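Local coordinates for dioxygenase (Pseudomonas brassicacearum, PDB 5V2D), which probably cleaves the central double bond of lignostilbenes with dioxygen at a non-haem iron centre held by four histidines, at residues P211-F216 and I228-P233; I41-F46 and I486-R491. All coordinates share one frame; numbering follows the deposited sequence.

Interaction 1 (P211-F216 and I228-P233); sequences PDLVYF and IWFQAP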
loop_
_atom_site.group_PDB
_atom_site.type_symbol
_atom_site.label_atom_id
_atom_site.label_comp_id
_atom_site.label_asym_id
_atom_site.label_seq_id
_atom_site.Cartn_x
_atom_site.Cartn_y
_atom_site.Cartn_z
ATOM N N PRO A 211 9.023 1.897 21.017
ATOM C CA PRO A 211 9.758 2.743 20.117
ATOM C C PRO A 211 10.809 2.014 19.262
ATOM O O PRO A 211 11.528 2.685 18.499
ATOM C CB PRO A 211 10.504 3.701 21.081
ATOM C CG PRO A 211 10.778 2.841 22.282
ATOM C CD PRO A 211 9.551 1.969 22.422
ATOM N N ASP A 212 10.890 0.690 19.367
ATOM C CA ASP A 212 11.899 -0.054 18.657
ATOM C C ASP A 212 11.608 -0.081 17.143
ATOM O O ASP A 212 10.449 -0.294 16.720
ATOM C CB ASP A 212 11.952 -1.472 19.158
ATOM C CG ASP A 212 12.244 -1.520 20.676
ATOM O OD1 ASP A 212 11.262 -1.380 21.437
ATOM O OD2 ASP A 212 13.443 -1.538 21.070
ATOM N N LEU A 213 12.682 0.103 16.375
ATOM C CA LEU A 213 12.690 0.064 14.918
ATOM C C LEU A 213 13.749 -0.899 14.511
ATOM O O LEU A 213 14.810 -0.959 15.132
ATOM C CB LEU A 213 13.077 1.420 14.376
ATOM C CG LEU A 213 12.102 2.542 14.697
ATOM C CD1 LEU A 213 12.565 3.828 14.036
ATOM C CD2 LEU A 213 10.732 2.261 14.146
ATOM N N VAL A 214 13.531 -1.666 13.455
ATOM C CA VAL A 214 14.552 -2.599 12.974
ATOM C C VAL A 214 14.596 -2.592 11.476
ATOM O O VAL A 214 13.501 -2.699 10.865
ATOM C CB VAL A 214 14.226 -4.090 13.280
ATOM C CG1 VAL A 214 15.456 -4.960 13.224
ATOM C CG2 VAL A 214 13.360 -4.276 14.446
ATOM N N TYR A 215 15.796 -2.546 10.887
ATOM C CA TYR A 215 15.989 -2.829 9.448
ATOM C C TYR A 215 16.393 -4.295 9.258
ATOM O O TYR A 215 17.183 -4.813 10.049
ATOM C CB TYR A 215 17.079 -1.909 8.862
ATOM C CG TYR A 215 17.421 -2.252 7.456
ATOM C CD1 TYR A 215 16.478 -2.129 6.477
ATOM C CD2 TYR A 215 18.660 -2.744 7.106
ATOM C CE1 TYR A 215 16.740 -2.471 5.181
ATOM C CE2 TYR A 215 18.960 -3.055 5.812
ATOM C CZ TYR A 215 17.996 -2.928 4.842
ATOM O OH TYR A 215 18.234 -3.296 3.544
ATOM N N PHE A 216 15.841 -4.960 8.258
ATOM C CA PHE A 216 16.173 -6.303 7.860
ATOM C C PHE A 216 16.561 -6.387 6.391
ATOM O O PHE A 216 15.869 -5.813 5.542
ATOM C CB PHE A 216 14.963 -7.247 7.973
ATOM C CG PHE A 216 14.415 -7.371 9.320
ATOM C CD1 PHE A 216 13.106 -6.930 9.616
ATOM C CD2 PHE A 216 15.162 -7.993 10.302
ATOM C CE1 PHE A 216 12.571 -7.128 10.882
ATOM C CE2 PHE A 216 14.621 -8.169 11.607
ATOM C CZ PHE A 216 13.318 -7.710 11.877
ATOM N N ILE A 228 19.418 -4.293 11.899
ATOM C CA ILE A 228 19.851 -3.142 12.669
ATOM C C ILE A 228 18.695 -2.767 13.557
ATOM O O ILE A 228 17.646 -2.268 13.058
ATOM C CB ILE A 228 20.199 -1.923 11.776
ATOM C CG1 ILE A 228 21.116 -2.276 10.614
ATOM C CG2 ILE A 228 20.764 -0.774 12.627
ATOM C CD1 ILE A 228 21.385 -1.099 9.695
ATOM N N TRP A 229 18.848 -3.017 14.858
ATOM C CA TRP A 229 17.834 -2.646 15.854
ATOM C C TRP A 229 18.212 -1.313 16.455
ATOM O O TRP A 229 19.357 -1.125 16.822
ATOM C CB TRP A 229 17.797 -3.668 16.993
ATOM C CG TRP A 229 17.248 -4.995 16.544
ATOM C CD1 TRP A 229 17.895 -5.932 15.796
ATOM C CD2 TRP A 229 15.938 -5.530 16.826
ATOM N NE1 TRP A 229 17.082 -7.001 15.577
ATOM C CE2 TRP A 229 15.887 -6.813 16.240
ATOM C CE3 TRP A 229 14.842 -5.063 17.544
ATOM C CZ2 TRP A 229 14.755 -7.621 16.287
ATOM C CZ3 TRP A 229 13.723 -5.876 17.625
ATOM C CH2 TRP A 229 13.679 -7.149 16.995
ATOM N N PHE A 230 17.267 -0.393 16.572
ATOM C CA PHE A 230 17.526 0.864 17.254
ATOM C C PHE A 230 16.218 1.390 17.797
ATOM O O PHE A 230 15.213 0.664 17.747
ATOM C CB PHE A 230 18.215 1.844 16.308
ATOM C CG PHE A 230 17.424 2.242 15.060
ATOM C CD1 PHE A 230 16.860 3.500 14.973
ATOM C CD2 PHE A 230 17.352 1.384 13.960
ATOM C CE1 PHE A 230 16.194 3.926 13.808
ATOM C CE2 PHE A 230 16.642 1.749 12.822
ATOM C CZ PHE A 230 16.073 3.048 12.742
ATOM N N GLN A 231 16.210 2.601 18.354
ATOM C CA GLN A 231 15.011 3.123 18.941
ATOM C C GLN A 231 14.711 4.516 18.461
ATOM O O GLN A 231 15.594 5.379 18.319
ATOM C CB GLN A 231 15.139 3.128 20.459
ATOM C CG GLN A 231 15.296 1.724 21.024
ATOM C CD GLN A 231 14.736 1.645 22.379
ATOM O OE1 GLN A 231 14.663 2.647 23.103
ATOM N NE2 GLN A 231 14.310 0.473 22.753
ATOM N N ALA A 232 13.440 4.762 18.216
ATOM C CA ALA A 232 12.956 6.089 17.930
ATOM C C ALA A 232 12.725 6.805 19.256
ATOM O O ALA A 232 12.603 6.151 20.298
ATOM C CB ALA A 232 11.631 5.993 17.194
ATOM N N PRO A 233 12.564 8.136 19.209
ATOM C CA PRO A 233 12.289 8.895 20.433
ATOM C C PRO A 233 10.858 8.711 20.911
ATOM O O PRO A 233 10.571 9.066 22.027
ATOM C CB PRO A 233 12.596 10.342 20.039
ATOM C CG PRO A 233 12.406 10.381 18.540
ATOM C CD PRO A 233 12.877 9.027 18.063
HETATM O O HOH W 1 15.356 -1.747 19.109
#
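Leu213 and Phe230 face each other as an antiparallel hydrogen-bonded pair: Leu213 N gives a nearly linear bond to Phe230 O (2.9 Å), and Phe230 N returns one to Leu213 O. Tyr215 and Ile228 exchange the same two bonds, and Ala232 N to Pro211 O (2.8 Å) carries the ladder past the last strand residue. Two further polar links lie beside it. Gln231 NE2 reaches Asp212 OD2 at 2.8 Å from above the carboxylate plane, the amide turned 81° against it, while a water donates to both Asp212 OD2 and Phe230 O.

Aromatic contacts occupy both faces of the hairpin. Val214 CG1 stands 3.4 Å from the centroid of the Trp229 five-membered ring, 6° off its normal, and Val214 CG2 meets CE3 of the six-membered ring. Trp229 NE1 is hydrogen-bonded to Glu227 OE2. Without the indole, as with an alanine here, both Val214 methyls would probably lose their cover on this side and Glu227 its N-H partner. On the other face Phe230, its CG between backbone N and carbonyl carbon (chi1 62°), lays its ring over Leu213 CB, 3.9 Å from the centroid.

Strands 212-218 and 224-231 form this hairpin at the edge of a four-stranded antiparallel sheet; strand 198-203 pairs with 212-218, and the Phe230 face packs against Phe250 of strand 247-252 and Trp293 of strand 292-298.

Interaction 2 (I41-F46 and I486-R491); sequences IEAEVF and IPFRMR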
loop_
_atom_site.group_PDB
_atom_site.type_symbol
_atom_site.label_atom_id
_atom_site.label_comp_id
_atom_site.label_asym_id
_atom_site.label_seq_id
_atom_site.Cartn_x
_atom_site.Cartn_y
_atom_site.Cartn_z
ATOM N N ILE A 41 -15.979 -12.067 -3.099
ATOM C CA ILE A 41 -16.014 -13.120 -4.107
ATOM C C ILE A 41 -14.601 -13.746 -4.191
ATOM O O ILE A 41 -13.665 -13.093 -4.505
ATOM C CB ILE A 41 -16.392 -12.546 -5.457
ATOM C CG1 ILE A 41 -17.833 -11.963 -5.468
ATOM C CG2 ILE A 41 -16.148 -13.551 -6.593
ATOM C CD1 ILE A 41 -18.108 -11.167 -6.742
ATOM N N GLU A 42 -14.517 -15.021 -3.900
ATOM C CA GLU A 42 -13.381 -15.866 -4.192
ATOM C C GLU A 42 -13.705 -16.530 -5.503
ATOM O O GLU A 42 -14.765 -17.087 -5.650
ATOM C CB GLU A 42 -13.125 -16.902 -3.102
ATOM C CG GLU A 42 -12.742 -16.259 -1.774
ATOM C CD GLU A 42 -12.245 -17.324 -0.773
ATOM O OE1 GLU A 42 -13.093 -17.927 -0.059
ATOM O OE2 GLU A 42 -11.007 -17.550 -0.706
ATOM N N ALA A 43 -12.845 -16.379 -6.496
ATOM C CA ALA A 43 -13.235 -16.741 -7.867
ATOM C C ALA A 43 -12.098 -17.265 -8.701
ATOM O O ALA A 43 -10.920 -17.035 -8.392
ATOM C CB ALA A 43 -13.755 -15.528 -8.521
ATOM N N GLU A 44 -12.487 -17.966 -9.766
ATOM C CA GLU A 44 -11.563 -18.365 -10.810
ATOM C C GLU A 44 -12.260 -17.998 -12.145
ATOM O O GLU A 44 -13.413 -18.412 -12.351
ATOM C CB GLU A 44 -11.316 -19.854 -10.738
ATOM C CG GLU A 44 -10.015 -20.203 -11.388
ATOM C CD GLU A 44 -9.941 -21.517 -12.196
ATOM O OE1 GLU A 44 -10.060 -22.593 -11.551
ATOM O OE2 GLU A 44 -9.830 -21.384 -13.485
ATOM N N VAL A 45 -11.632 -17.188 -12.975
ATOM C CA VAL A 45 -12.125 -16.923 -14.329
ATOM C C VAL A 45 -11.028 -17.343 -15.303
ATOM O O VAL A 45 -9.944 -16.787 -15.286
ATOM C CB VAL A 45 -12.483 -15.452 -14.528
ATOM C CG1 VAL A 45 -13.252 -15.250 -15.864
ATOM C CG2 VAL A 45 -13.377 -14.976 -13.425
ATOM N N PHE A 46 -11.277 -18.393 -16.074
ATOM C CA PHE A 46 -10.229 -19.118 -16.794
ATOM C C PHE A 46 -9.661 -18.280 -17.971
ATOM O O PHE A 46 -8.504 -18.457 -18.358
ATOM C CB PHE A 46 -10.791 -20.441 -17.304
ATOM C CG PHE A 46 -9.759 -21.416 -17.785
ATOM C CD1 PHE A 46 -9.053 -22.252 -16.873
ATOM C CD2 PHE A 46 -9.438 -21.495 -19.156
ATOM C CE1 PHE A 46 -8.044 -23.094 -17.362
ATOM C CE2 PHE A 46 -8.430 -22.360 -19.618
ATOM C CZ PHE A 46 -7.744 -23.153 -18.736
ATOM N N ILE A 486 -13.484 -7.725 -16.678
ATOM C CA ILE A 486 -13.656 -8.622 -15.500
ATOM C C ILE A 486 -15.151 -8.729 -15.327
ATOM O O ILE A 486 -15.851 -7.721 -15.303
ATOM C CB ILE A 486 -12.976 -8.014 -14.282
ATOM C CG1 ILE A 486 -11.488 -7.855 -14.586
ATOM C CG2 ILE A 486 -13.048 -8.995 -13.110
ATOM C CD1 ILE A 486 -10.860 -6.770 -13.831
ATOM N N PRO A 487 -15.673 -9.954 -15.165
ATOM C CA PRO A 487 -17.097 -10.136 -15.132
ATOM C C PRO A 487 -17.792 -9.814 -13.805
ATOM O O PRO A 487 -19.008 -10.032 -13.656
ATOM C CB PRO A 487 -17.222 -11.611 -15.432
ATOM C CG PRO A 487 -15.973 -12.210 -14.977
ATOM C CD PRO A 487 -14.948 -11.215 -15.305
ATOM N N PHE A 488 -17.030 -9.345 -12.848
ATOM C CA PHE A 488 -17.542 -8.856 -11.586
ATOM C C PHE A 488 -16.752 -7.672 -11.146
ATOM O O PHE A 488 -15.643 -7.484 -11.583
ATOM C CB PHE A 488 -17.569 -9.985 -10.465
ATOM C CG PHE A 488 -16.208 -10.502 -10.090
ATOM C CD1 PHE A 488 -15.488 -9.913 -9.103
ATOM C CD2 PHE A 488 -15.678 -11.609 -10.700
ATOM C CE1 PHE A 488 -14.184 -10.393 -8.737
ATOM C CE2 PHE A 488 -14.359 -12.041 -10.415
ATOM C CZ PHE A 488 -13.642 -11.420 -9.421
ATOM N N ARG A 489 -17.368 -6.873 -10.296
ATOM C CA ARG A 489 -16.750 -5.671 -9.737
ATOM C C ARG A 489 -15.608 -5.995 -8.731
ATOM O O ARG A 489 -15.796 -6.736 -7.753
ATOM C CB ARG A 489 -17.789 -4.850 -8.971
ATOM C CG ARG A 489 -17.254 -3.582 -8.326
ATOM C CD ARG A 489 -18.387 -2.918 -7.520
ATOM N NE ARG A 489 -18.898 -3.806 -6.497
ATOM C CZ ARG A 489 -18.414 -3.894 -5.262
ATOM N NH1 ARG A 489 -17.466 -3.061 -4.766
ATOM N NH2 ARG A 489 -19.006 -4.814 -4.454
ATOM N N MET A 490 -14.477 -5.390 -8.972
ATOM C CA MET A 490 -13.321 -5.510 -8.069
ATOM C C MET A 490 -13.476 -4.372 -7.065
ATOM O O MET A 490 -13.452 -3.176 -7.444
ATOM C CB MET A 490 -12.020 -5.307 -8.860
ATOM C CG MET A 490 -11.761 -6.352 -9.953
ATOM S SD MET A 490 -11.413 -8.030 -9.411
ATOM C CE MET A 490 -9.738 -7.800 -8.883
ATOM N N ARG A 491 -13.479 -4.731 -5.790
ATOM C CA ARG A 491 -13.447 -3.699 -4.725
ATOM C C ARG A 491 -12.108 -2.937 -4.787
ATOM O O ARG A 491 -11.096 -3.440 -5.237
ATOM C CB ARG A 491 -13.602 -4.376 -3.365
ATOM C CG ARG A 491 -13.911 -3.456 -2.238
ATOM C CD ARG A 491 -14.304 -4.290 -0.988
ATOM N NE ARG A 491 -14.933 -3.396 0.011
ATOM C CZ ARG A 491 -14.367 -2.972 1.152
ATOM N NH1 ARG A 491 -15.066 -2.144 1.939
ATOM N NH2 ARG A 491 -13.122 -3.326 1.540
#
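Edge strand 43-45, at the margin of a five-stranded antiparallel sheet, meets the loop that links strand 482-486 to strand 496-500, chiefly through the ring of Phe488. No hydrogen bond joins the two segments, and the contact is entirely apolar, burying 217 Å² in all. Ile41 touches the ring with two branches. Its CG2 sits over the centre of one face, 4.2 Å from the centroid and 7° off the normal, a CH-pi contact; its CD1 reaches along to the base of the ring, 3.7 Å from Phe488 CD1. The CG1 branch is anti to the carbonyl carbon (chi1 -64°) and CG2 anti to the backbone N, and with this spread both methyls meet the same aromatic group. Ile486 CG2 lies over the centre of the opposite face, which leaves the ring sandwiched between two isoleucine methyls.

The setting is the beta-propeller of the carotenoid-cleavage dioxygenase family, in which N-terminal and C-terminal strands share a blade: strand 496-500 is the other outermost strand of the sheet that 43-45 borders, and iron ligand His495 immediately precedes that strand. Alternate residues of the edge strand turn their side chains to the loop. Ala43 CB comes within 4.0 Å of Phe488 CE2, and Val45 CG2 lies near the ring plane at its edge, 4.3 Å from the same CE2. Val45 and Pro487 reach toward each other, CG2 of the valine 4.1 Å from CG at the far corner of the pyrrolidine ring. Leu99 and Arg101 of strand 96-103 also touch Phe488, while the guanidinium of Arg489 turns to backbone carbonyls of Ala34, Lys37 and Pro38.

How the interactions relate
From the N terminus the chain first passes 41-46, whose partner 486-491 does not come until 440 residues later, so interaction 2 closes a loop spanning most of the protein. Interaction 1 falls within that span: the eleven residues between 211-216 and 228-233 finish one strand, turn, and begin the next, so the contact closes a local hairpin, and the two loops nest without crossing. The centres of interactions 1 and 2 are about 41 Å apart and their nearest atoms about 28 Å, on opposite sides of the chain's centre. Interaction 1 thus joins neighbouring strands within a single sheet, whereas interaction 2 brings the start of the fold to its end, beside the sheet shared by strands 43-45 and 496-500.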